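Transcriptional regulator, LacI family protein (Rhodococcus jostii, PDB 3K9C) probably acts as a DNA-binding transcription factor of the LacI family, recognising regulatory sequences and carrying a periplasmic-binding-protein-like domain. Local coordinates at residues R127-D133 and S159-G165; D194-T198 and Q232-I236. All blocks are in the same frame, centred on the assembly; numbering follows the deposited sequence.

Interaction 1: R127-D133 and S159-G165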
# COMPACT_ATOMS: atom_id res chain seq x y z
N ARG B 127 -12.64 0.43 30.54
CA ARG B 127 -12.82 1.76 31.12
C ARG B 127 -11.59 2.64 30.90
O ARG B 127 -11.73 3.85 30.68
CB ARG B 127 -13.14 1.63 32.62
CG ARG B 127 -14.42 0.85 32.89
CD ARG B 127 -14.77 0.81 34.36
NE ARG B 127 -15.08 2.14 34.88
CZ ARG B 127 -15.60 2.37 36.08
NH1 ARG B 127 -15.86 1.35 36.89
NH2 ARG B 127 -15.86 3.61 36.47
N ASN B 128 -10.40 2.06 30.97
CA ASN B 128 -9.18 2.82 30.72
C ASN B 128 -8.94 2.65 29.23
O ASN B 128 -8.28 1.71 28.80
CB ASN B 128 -7.98 2.25 31.48
CG ASN B 128 -8.13 2.39 32.97
OD1 ASN B 128 -8.38 1.42 33.68
ND2 ASN B 128 -7.98 3.62 33.46
N ILE B 129 -9.51 3.56 28.45
CA ILE B 129 -9.40 3.49 27.01
C ILE B 129 -8.60 4.64 26.44
O ILE B 129 -8.80 5.81 26.81
CB ILE B 129 -10.79 3.44 26.39
CG1 ILE B 129 -11.58 2.28 27.02
CG2 ILE B 129 -10.69 3.29 24.87
CD1 ILE B 129 -13.06 2.30 26.72
N ALA B 130 -7.71 4.31 25.51
CA ALA B 130 -6.87 5.30 24.88
C ALA B 130 -7.12 5.47 23.40
O ALA B 130 -7.59 4.56 22.71
CB ALA B 130 -5.40 4.96 25.11
N HIS B 131 -6.82 6.67 22.91
CA HIS B 131 -6.97 6.97 21.50
C HIS B 131 -5.66 7.55 21.01
O HIS B 131 -5.08 8.44 21.65
CB HIS B 131 -8.12 7.97 21.28
CG HIS B 131 -8.23 8.46 19.88
ND1 HIS B 131 -8.41 7.62 18.80
CD2 HIS B 131 -8.17 9.72 19.37
CE1 HIS B 131 -8.45 8.33 17.69
NE2 HIS B 131 -8.32 9.61 18.00
N ILE B 132 -5.16 7.02 19.90
CA ILE B 132 -3.95 7.54 19.27
C ILE B 132 -4.56 8.30 18.09
O ILE B 132 -5.08 7.69 17.15
CB ILE B 132 -3.01 6.39 18.80
CG1 ILE B 132 -2.56 5.56 20.01
CG2 ILE B 132 -1.77 6.96 18.09
CD1 ILE B 132 -1.68 4.35 19.68
N ASP B 133 -4.56 9.63 18.18
CA ASP B 133 -5.19 10.45 17.14
C ASP B 133 -4.39 10.64 15.86
O ASP B 133 -3.22 10.28 15.78
CB ASP B 133 -5.60 11.83 17.70
CG ASP B 133 -4.42 12.74 17.98
OD1 ASP B 133 -3.39 12.67 17.27
OD2 ASP B 133 -4.54 13.57 18.91
N SER B 159 -10.52 8.46 32.85
CA SER B 159 -9.69 7.31 32.47
C SER B 159 -9.52 7.27 30.95
O SER B 159 -9.21 6.22 30.38
CB SER B 159 -10.31 6.01 32.99
OG SER B 159 -11.67 5.89 32.63
N ALA B 160 -9.73 8.42 30.32
CA ALA B 160 -9.59 8.55 28.88
C ALA B 160 -8.25 9.19 28.56
O ALA B 160 -7.88 10.22 29.14
CB ALA B 160 -10.74 9.39 28.30
N THR B 161 -7.50 8.59 27.64
CA THR B 161 -6.20 9.11 27.26
C THR B 161 -6.09 9.32 25.75
O THR B 161 -6.48 8.45 24.97
CB THR B 161 -5.08 8.14 27.68
OG1 THR B 161 -5.25 7.79 29.06
CG2 THR B 161 -3.71 8.78 27.50
N VAL B 162 -5.58 10.48 25.34
CA VAL B 162 -5.40 10.76 23.93
C VAL B 162 -3.94 11.14 23.68
O VAL B 162 -3.44 12.09 24.28
CB VAL B 162 -6.25 11.94 23.42
CG1 VAL B 162 -6.01 12.12 21.92
CG2 VAL B 162 -7.73 11.69 23.68
N VAL B 163 -3.27 10.40 22.81
CA VAL B 163 -1.88 10.71 22.50
C VAL B 163 -1.81 11.07 21.03
O VAL B 163 -2.53 10.49 20.20
CB VAL B 163 -0.94 9.53 22.82
CG1 VAL B 163 -1.03 9.19 24.31
CG2 VAL B 163 -1.29 8.32 21.97
N THR B 164 -0.96 12.03 20.70
CA THR B 164 -0.81 12.47 19.32
C THR B 164 -0.16 11.35 18.51
O THR B 164 0.86 10.79 18.90
CB THR B 164 0.05 13.74 19.26
OG1 THR B 164 -0.58 14.75 20.06
CG2 THR B 164 0.16 14.24 17.82
N GLY B 165 -0.79 11.00 17.39
CA GLY B 165 -0.27 9.93 16.57
C GLY B 165 -0.03 10.36 15.14
O GLY B 165 0.65 11.35 14.89
O HOH W 1 -6.87 5.91 29.22
O HOH W 2 -3.09 15.98 18.08
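Arg-127 and Ser-159 meet at the N-terminal end of a parallel strand pair, the two strands of a right-handed beta-alpha-beta unit whose crossover is helix 140-153, as in the Rossmann-like lobes of LacI-family proteins. Ser-159 OG donates to Arg-127 O at 2.8 Å, approaching from well above the carbonyl plane. Beyond a weak bond from Ile-129 N to Ser-159 O, the strands settle into regular exchange: Thr-161 N gives to Ile-129 O, Val-163 N to His-131 O, and Asp-133 N to Val-163 O. The shortest of these backbone bonds joins His-131 N to Thr-161 O at 2.7 Å, its donor nearly in line with the C=O bond. A water bridges the strand starts, donating to Ser-159 O at 2.6 Å and weakly to Ile-129 O, and pairing with Thr-161 OG1. Ile-132 CG1 packs on Val-163 CG2 at 3.6 Å on the face covered by helix 169-181. On the other face, the His-131 imidazole lies alongside Val-162, its ND1 hydrogen-bonded to Val-190 O. Asp-133 closes the pair: with CG held between the backbone N and the carbonyl carbon (chi1 72°), its carboxylate swings across to the neighbouring strand. OD2 forms a salt bridge with Arg-144 of the crossover helix and also accepts from a second water; OD1 accepts from Ala-135 N. With an alanine here, Arg-144 would probably lose this counter-charge, and the amides of Gly-165 and Ala-135 this acceptor. Gly-165 N reaches Asp-133 OD1 at 3.1 Å, from above the carboxylate plane.

Interaction 2: D194-T198 and Q232-I236; sequences DRCAT and QMTTI
Selenomethionine Met-233 points its side chain at the first turn of helix 194-206, while Thr-235, two residues on, grips the same turn through a hydroxyl. The helix follows strand 188-191 of the parallel sheet and packs on it through Ala-197 against Ala-191; strand 235-237 pairs with strand 262-270. The Met-233 chain leaves extended, CG anti to its backbone N (chi1 -169°), then bends at its last torsion (chi3 -78°), which lays SE and CE against the helix. SE rests 3.6 Å from Ala-197 CB, crossing the Asp-194 side chain at a slant. The terminal CE lies against the turn, 3.6 Å from Asp-194 O. That carbonyl is already gripped twice, by Thr-198 N and Thr-198 OG1, which arrive from opposite faces of its plane. Asp-194 and Thr-235 meet almost at right angles: Thr-235 OG1 donates at 2.7 Å to Asp-194 OD1, which accepts through its syn lone pair, on the side of the other oxygen. OD2 accepts from Ser-223 N. The chemistry is therefore divided: a buried acid satisfied by neutral donors, which would be expected to disperse its charge and fix its rotation, beside the apolar selenoether of Met-233, which packs against Ala-197.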
# COMPACT_ATOMS: atom_id res chain seq x y z
N ASP B 194 -6.39 1.99 10.36
CA ASP B 194 -5.84 0.63 10.30
C ASP B 194 -4.31 0.55 10.22
O ASP B 194 -3.70 -0.33 10.84
CB ASP B 194 -6.43 -0.13 9.11
CG ASP B 194 -7.92 -0.38 9.24
OD1 ASP B 194 -8.47 -0.22 10.35
OD2 ASP B 194 -8.54 -0.76 8.23
N ARG B 195 -3.70 1.43 9.44
CA ARG B 195 -2.24 1.42 9.31
C ARG B 195 -1.60 1.77 10.64
O ARG B 195 -0.56 1.22 11.01
CB ARG B 195 -1.78 2.39 8.22
CG ARG B 195 -0.27 2.38 8.02
CD ARG B 195 0.13 3.21 6.82
NE ARG B 195 0.23 2.39 5.62
CZ ARG B 195 0.49 2.87 4.41
NH1 ARG B 195 0.67 4.18 4.24
NH2 ARG B 195 0.59 2.05 3.37
N CYS B 196 -2.23 2.69 11.37
CA CYS B 196 -1.73 3.09 12.69
C CYS B 196 -1.90 1.91 13.65
O CYS B 196 -1.01 1.62 14.46
CB CYS B 196 -2.54 4.28 13.20
SG CYS B 196 -2.06 4.88 14.81
N ALA B 197 -3.04 1.23 13.54
CA ALA B 197 -3.35 0.07 14.38
C ALA B 197 -2.35 -1.04 14.10
O ALA B 197 -1.95 -1.78 15.00
CB ALA B 197 -4.79 -0.41 14.10
N THR B 198 -1.93 -1.17 12.84
CA THR B 198 -0.96 -2.20 12.50
C THR B 198 0.30 -2.04 13.34
O THR B 198 0.89 -3.03 13.79
CB THR B 198 -0.59 -2.16 11.00
OG1 THR B 198 -1.72 -2.54 10.21
CG2 THR B 198 0.57 -3.11 10.72
N GLN B 232 -6.75 -9.98 11.37
CA GLN B 232 -8.13 -9.98 11.85
C GLN B 232 -8.43 -8.81 12.80
O GLN B 232 -8.83 -9.00 13.94
CB GLN B 232 -8.47 -11.31 12.53
CG GLN B 232 -7.27 -12.24 12.74
CD GLN B 232 -7.62 -13.50 13.53
OE1 GLN B 232 -8.49 -14.29 13.12
NE2 GLN B 232 -6.95 -13.69 14.66
N MSE B 233 -8.26 -7.60 12.28
CA MSE B 233 -8.45 -6.38 13.03
C MSE B 233 -9.88 -5.84 13.12
O MSE B 233 -10.56 -5.65 12.10
CB MSE B 233 -7.54 -5.31 12.43
CG MSE B 233 -7.40 -4.04 13.22
SE MSE B 233 -6.52 -2.81 12.02
CE MSE B 233 -4.73 -3.51 12.22
N THR B 234 -10.34 -5.62 14.35
CA THR B 234 -11.66 -5.04 14.58
C THR B 234 -11.46 -3.60 14.11
O THR B 234 -10.47 -2.96 14.48
CB THR B 234 -12.04 -5.07 16.08
OG1 THR B 234 -12.23 -6.42 16.50
CG2 THR B 234 -13.30 -4.27 16.35
N THR B 235 -12.40 -3.10 13.31
CA THR B 235 -12.25 -1.76 12.76
C THR B 235 -13.60 -1.12 12.44
O THR B 235 -14.65 -1.74 12.60
CB THR B 235 -11.42 -1.83 11.46
OG1 THR B 235 -11.09 -0.51 11.02
CG2 THR B 235 -12.20 -2.53 10.36
N ILE B 236 -13.56 0.13 11.99
CA ILE B 236 -14.75 0.87 11.63
C ILE B 236 -14.77 1.11 10.13
O ILE B 236 -13.88 1.77 9.59
CB ILE B 236 -14.80 2.22 12.36
CG1 ILE B 236 -14.96 1.97 13.86
CG2 ILE B 236 -15.94 3.06 11.83
CD1 ILE B 236 -14.70 3.18 14.67

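Overall arrangement
Both contacts belong to the periplasmic-binding-protein-like domain, and both segments of interaction 1 precede those of interaction 2. Their centres lie about 16 Å apart. Strand 160-164 is an outermost strand of the four-stranded parallel sheet, with 129-133 next to it and 188-191 beyond; a short connection from 188-191 leads into helix 194-206, where interaction 2 begins. The other partner in interaction 2, strand 235-237, pairs with strand 262-270 at the edge of the mixed sheet. Ile-132 CG2 packs on Cys-196 SG at 3.9 Å, so strand 129-133 touches the helix that interaction 2 ties to strand 235-237. Interaction 1 thus holds the sheet edge and interaction 2 its helical layer, consistent with a two-lobed periplasmic-binding-protein-like fold.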